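Local coordinates for protein cellulosomal scaffoldin (Bacteroides cellulosolvens, PDB 2XBT) that probably binds cellulose through this family 3b carbohydrate-binding module, one part of a large secreted scaffoldin that organises the cellulosome, at residues S132-G135 and S136-Q139; D64-I68 and G69-A73. One frame throughout, in Å; residues are numbered along the deposited sequence.

Contact 1 of 2, residues S132-G135 and S136-Q139; sequences SYPG and SMSQ
Pro134 and Met137 meet across an irregular turn of continuous loop, in which Gly135 turns the chain with a positive phi (93°). No hydrogen bond joins the two halves directly; instead water 1 spans them, donating to Pro134 O at 3.1 Å and to Ser136 O at 3.2 Å. The apolar touch runs from Pro134 CG to Met137 SD, 3.6 Å, the proline ring and the methionine chain lying at about a right angle. On Tyr133, Gly135 N sits 3.3 Å above the ring plane, over its centre. Chi1 of 176° directs the ring away from the tyrosine's own backbone N and along the chain, where its OH comes within 3.5 Å of Ser136 N without bonding to it. That hydroxyl is held by Ala19 O, while Ser136 OG has Gly18 O and Ala19 O as acceptors, which must share its single proton. The side-chain amide of Asn16 bridges two successive peptides, ND2 to Gly135 O and OD1 from Met137 N. With no direct hydrogen bond between its halves, the turn relies for polar links on water 1 and on partners in the loop at Asn16 to Ala19, beside the ring and sulfur contacts.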
loop_
_atom_site.group_PDB
_atom_site.type_symbol
_atom_site.label_atom_id
_atom_site.label_comp_id
_atom_site.label_asym_id
_atom_site.label_seq_id
_atom_site.Cartn_x
_atom_site.Cartn_y
_atom_site.Cartn_z
ATOM N N SER A 132 -1.676 6.428 7.675
ATOM C CA SER A 132 -2.313 5.819 6.511
ATOM C C SER A 132 -3.640 5.129 6.824
ATOM O O SER A 132 -4.374 4.738 5.913
ATOM C CB SER A 132 -1.349 4.857 5.804
ATOM O OG SER A 132 -0.288 5.570 5.167
ATOM N N TYR A 133 -3.959 4.973 8.108
ATOM C CA TYR A 133 -5.236 4.324 8.444
ATOM C C TYR A 133 -6.404 5.264 8.154
ATOM O O TYR A 133 -6.491 6.353 8.733
ATOM C CB TYR A 133 -5.282 3.887 9.907
ATOM C CG TYR A 133 -6.630 3.300 10.307
ATOM C CD1 TYR A 133 -7.048 2.064 9.817
ATOM C CD2 TYR A 133 -7.485 3.991 11.164
ATOM C CE1 TYR A 133 -8.305 1.521 10.185
ATOM C CE2 TYR A 133 -8.727 3.466 11.535
ATOM C CZ TYR A 133 -9.131 2.238 11.046
ATOM O OH TYR A 133 -10.361 1.726 11.417
ATOM N N PRO A 134 -7.315 4.844 7.277
ATOM C CA PRO A 134 -8.374 5.751 6.819
ATOM C C PRO A 134 -9.700 5.577 7.551
ATOM O O PRO A 134 -10.698 6.194 7.151
ATOM C CB PRO A 134 -8.567 5.319 5.370
ATOM C CG PRO A 134 -8.319 3.810 5.418
ATOM C CD PRO A 134 -7.397 3.532 6.603
ATOM N N GLY A 135 -9.723 4.763 8.593
ATOM C CA GLY A 135 -10.984 4.405 9.214
ATOM C C GLY A 135 -11.449 3.116 8.571
ATOM O O GLY A 135 -10.706 2.517 7.787
ATOM N N SER A 136 -12.662 2.677 8.905
ATOM C CA SER A 136 -13.195 1.427 8.372
ATOM C C SER A 136 -13.524 1.564 6.897
ATOM O O SER A 136 -14.318 2.420 6.512
ATOM C CB SER A 136 -14.452 1.008 9.132
ATOM O OG SER A 136 -14.165 0.835 10.506
ATOM N N MET A 137 -12.910 0.723 6.072
ATOM C CA MET A 137 -13.222 0.679 4.645
ATOM C C MET A 137 -13.403 -0.772 4.231
ATOM O O MET A 137 -12.436 -1.476 3.947
ATOM C CB MET A 137 -12.116 1.315 3.797
ATOM C CG MET A 137 -11.977 2.814 3.932
ATOM S SD MET A 137 -10.760 3.491 2.775
ATOM C CE MET A 137 -11.564 3.187 1.223
ATOM N N SER A 138 -14.652 -1.220 4.221
ATOM C CA SER A 138 -14.962 -2.582 3.832
ATOM C C SER A 138 -14.863 -2.713 2.319
ATOM O O SER A 138 -14.354 -3.707 1.808
ATOM C CB SER A 138 -16.366 -2.961 4.313
ATOM O OG SER A 138 -17.319 -2.011 3.863
ATOM N N GLN A 139 -15.349 -1.708 1.602
ATOM C CA GLN A 139 -15.303 -1.743 0.146
ATOM C C GLN A 139 -14.144 -0.911 -0.402
ATOM O O GLN A 139 -13.738 0.063 0.219
ATOM C CB GLN A 139 -16.631 -1.257 -0.433
ATOM C CG GLN A 139 -17.833 -2.063 0.049
ATOM C CD GLN A 139 -18.957 -2.109 -0.971
ATOM O OE1 GLN A 139 -20.008 -1.490 -0.784
ATOM N NE2 GLN A 139 -18.741 -2.852 -2.056
HETATM O O HOH W 1 -13.459 5.478 6.024
#

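Contact 2 of 2, residues D64-I68 and G69-A73; sequences DYVSI and GSASA
Next to the Val66-Ala71 contact the flat group is the Tyr65 ring, which carries Ser67 N on one face, 3.9 Å above the plane and offset toward the rim; the tyrosine side chain also touches Thr112 and Gln114. Val66 and Ala71 face each other as the chain doubles back, Val66 CG2 reaching Ala71 CB at 3.7 Å. The valine has CG1 opposite its backbone N (chi1 -177°), which places CG2 against Ala71 and lets CG1 lie 4.1 Å from Ser70 CA. At the bend, chi1 sets Ile68 CG2 beside the following Gly69 N, and the isoleucine side chain also touches Leu42, Gln108 and Val111. Gly69 turns the chain with a positive phi of 68°. Water 2 donates to Ile68 O at 3.0 Å and accepts a weak bond from Ser70 N. Before the turn, Asp64 and Tyr65 both pair with Gln114 in a classic beta bulge, and Ser67 OG bonds to Thr112 N, which ties this arm to strand 110-119. After it, backbone hydrogen bonds join Ser70 to Ala94 and Ser72 to Lys92. The turn thus carries the chain from strand 59-66 of one sheet to strand 71-82, an outermost strand of the other.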
loop_
_atom_site.group_PDB
_atom_site.type_symbol
_atom_site.label_atom_id
_atom_site.label_comp_id
_atom_site.label_asym_id
_atom_site.label_seq_id
_atom_site.Cartn_x
_atom_site.Cartn_y
_atom_site.Cartn_z
ATOM N N ASP A 64 -0.802 -12.241 1.619
ATOM C CA ASP A 64 -1.897 -13.194 1.462
ATOM C C ASP A 64 -2.210 -13.460 -0.006
ATOM O O ASP A 64 -2.396 -14.607 -0.414
ATOM C CB ASP A 64 -3.166 -12.675 2.137
ATOM C CG ASP A 64 -3.035 -12.578 3.657
ATOM O OD1 ASP A 64 -2.263 -13.353 4.266
ATOM O OD2 ASP A 64 -3.712 -11.709 4.239
ATOM N N TYR A 65 -2.309 -12.391 -0.791
ATOM C CA TYR A 65 -2.668 -12.528 -2.193
ATOM C C TYR A 65 -2.087 -11.409 -3.052
ATOM O O TYR A 65 -2.195 -10.231 -2.714
ATOM C CB TYR A 65 -4.187 -12.575 -2.355
ATOM C CG TYR A 65 -4.623 -12.666 -3.803
ATOM C CD1 TYR A 65 -4.301 -13.776 -4.566
ATOM C CD2 TYR A 65 -5.357 -11.647 -4.399
ATOM C CE1 TYR A 65 -4.691 -13.879 -5.889
ATOM C CE2 TYR A 65 -5.759 -11.737 -5.731
ATOM C CZ TYR A 65 -5.418 -12.863 -6.463
ATOM O OH TYR A 65 -5.795 -12.989 -7.782
ATOM N N VAL A 66 -1.451 -11.787 -4.155
ATOM C CA VAL A 66 -0.988 -10.808 -5.127
ATOM C C VAL A 66 -1.337 -11.356 -6.496
ATOM O O VAL A 66 -0.840 -12.416 -6.881
ATOM C CB VAL A 66 0.522 -10.585 -5.032
ATOM C CG1 VAL A 66 0.950 -9.502 -6.008
ATOM C CG2 VAL A 66 0.920 -10.228 -3.601
ATOM N N SER A 67 -2.202 -10.652 -7.217
ATOM C CA SER A 67 -2.778 -11.193 -8.449
ATOM C C SER A 67 -1.782 -11.298 -9.602
ATOM O O SER A 67 -1.979 -12.089 -10.523
ATOM C CB SER A 67 -4.002 -10.387 -8.878
ATOM O OG SER A 67 -3.645 -9.092 -9.314
ATOM N N ILE A 68 -0.723 -10.497 -9.562
ATOM C CA ILE A 68 0.345 -10.576 -10.553
ATOM C C ILE A 68 1.680 -10.514 -9.844
ATOM O O ILE A 68 1.929 -9.579 -9.087
ATOM C CB ILE A 68 0.309 -9.395 -11.548
ATOM C CG1 ILE A 68 -1.065 -9.261 -12.198
ATOM C CG2 ILE A 68 1.426 -9.532 -12.585
ATOM C CD1 ILE A 68 -1.161 -8.049 -13.121
ATOM N N GLY A 69 2.536 -11.505 -10.096
ATOM C CA GLY A 69 3.846 -11.587 -9.474
ATOM C C GLY A 69 3.781 -11.857 -7.979
ATOM O O GLY A 69 3.010 -12.710 -7.513
ATOM N N SER A 70 4.584 -11.109 -7.226
ATOM C CA SER A 70 4.670 -11.265 -5.780
ATOM C C SER A 70 5.053 -9.945 -5.109
ATOM O O SER A 70 5.559 -9.026 -5.754
ATOM C CB SER A 70 5.704 -12.330 -5.414
ATOM O OG SER A 70 6.992 -11.915 -5.824
ATOM N N ALA A 71 4.822 -9.873 -3.804
ATOM C CA ALA A 71 5.097 -8.666 -3.036
ATOM C C ALA A 71 5.953 -8.998 -1.829
ATOM O O ALA A 71 5.830 -10.080 -1.256
ATOM C CB ALA A 71 3.792 -8.049 -2.577
ATOM N N SER A 72 6.808 -8.059 -1.432
ATOM C CA SER A 72 7.574 -8.200 -0.194
ATOM C C SER A 72 7.602 -6.846 0.496
ATOM O O SER A 72 7.303 -5.830 -0.118
ATOM C CB SER A 72 8.992 -8.679 -0.476
ATOM O OG SER A 72 9.705 -7.745 -1.249
ATOM N N ALA A 73 7.954 -6.820 1.773
ATOM C CA ALA A 73 7.834 -5.583 2.530
ATOM C C ALA A 73 9.021 -5.368 3.444
ATOM O O ALA A 73 9.642 -6.323 3.927
ATOM C CB ALA A 73 6.551 -5.582 3.338
HETATM O O HOH W 2 4.681 -8.316 -8.859
#

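How the contacts relate
Contacts 1 and 2 belong to the same CBM3 module, a beta-sandwich, but do not touch: their centres are 20 Å apart and their nearest atoms about 13 Å. Contact 2 is complete before contact 1 begins along the chain. Both are surface contacts, 12 and 11 Å from the centre of the chain, and each involves elements of both five-stranded sheets. In contact 2 the chain itself passes from one sheet to the other. Contact 1 instead lies on a loop whose side chains touch strand 10-15 of one sheet and strand 45-51 of the other. No carbohydrate-binding residue is identified in either contact, and no role in cellulose binding is claimed for them.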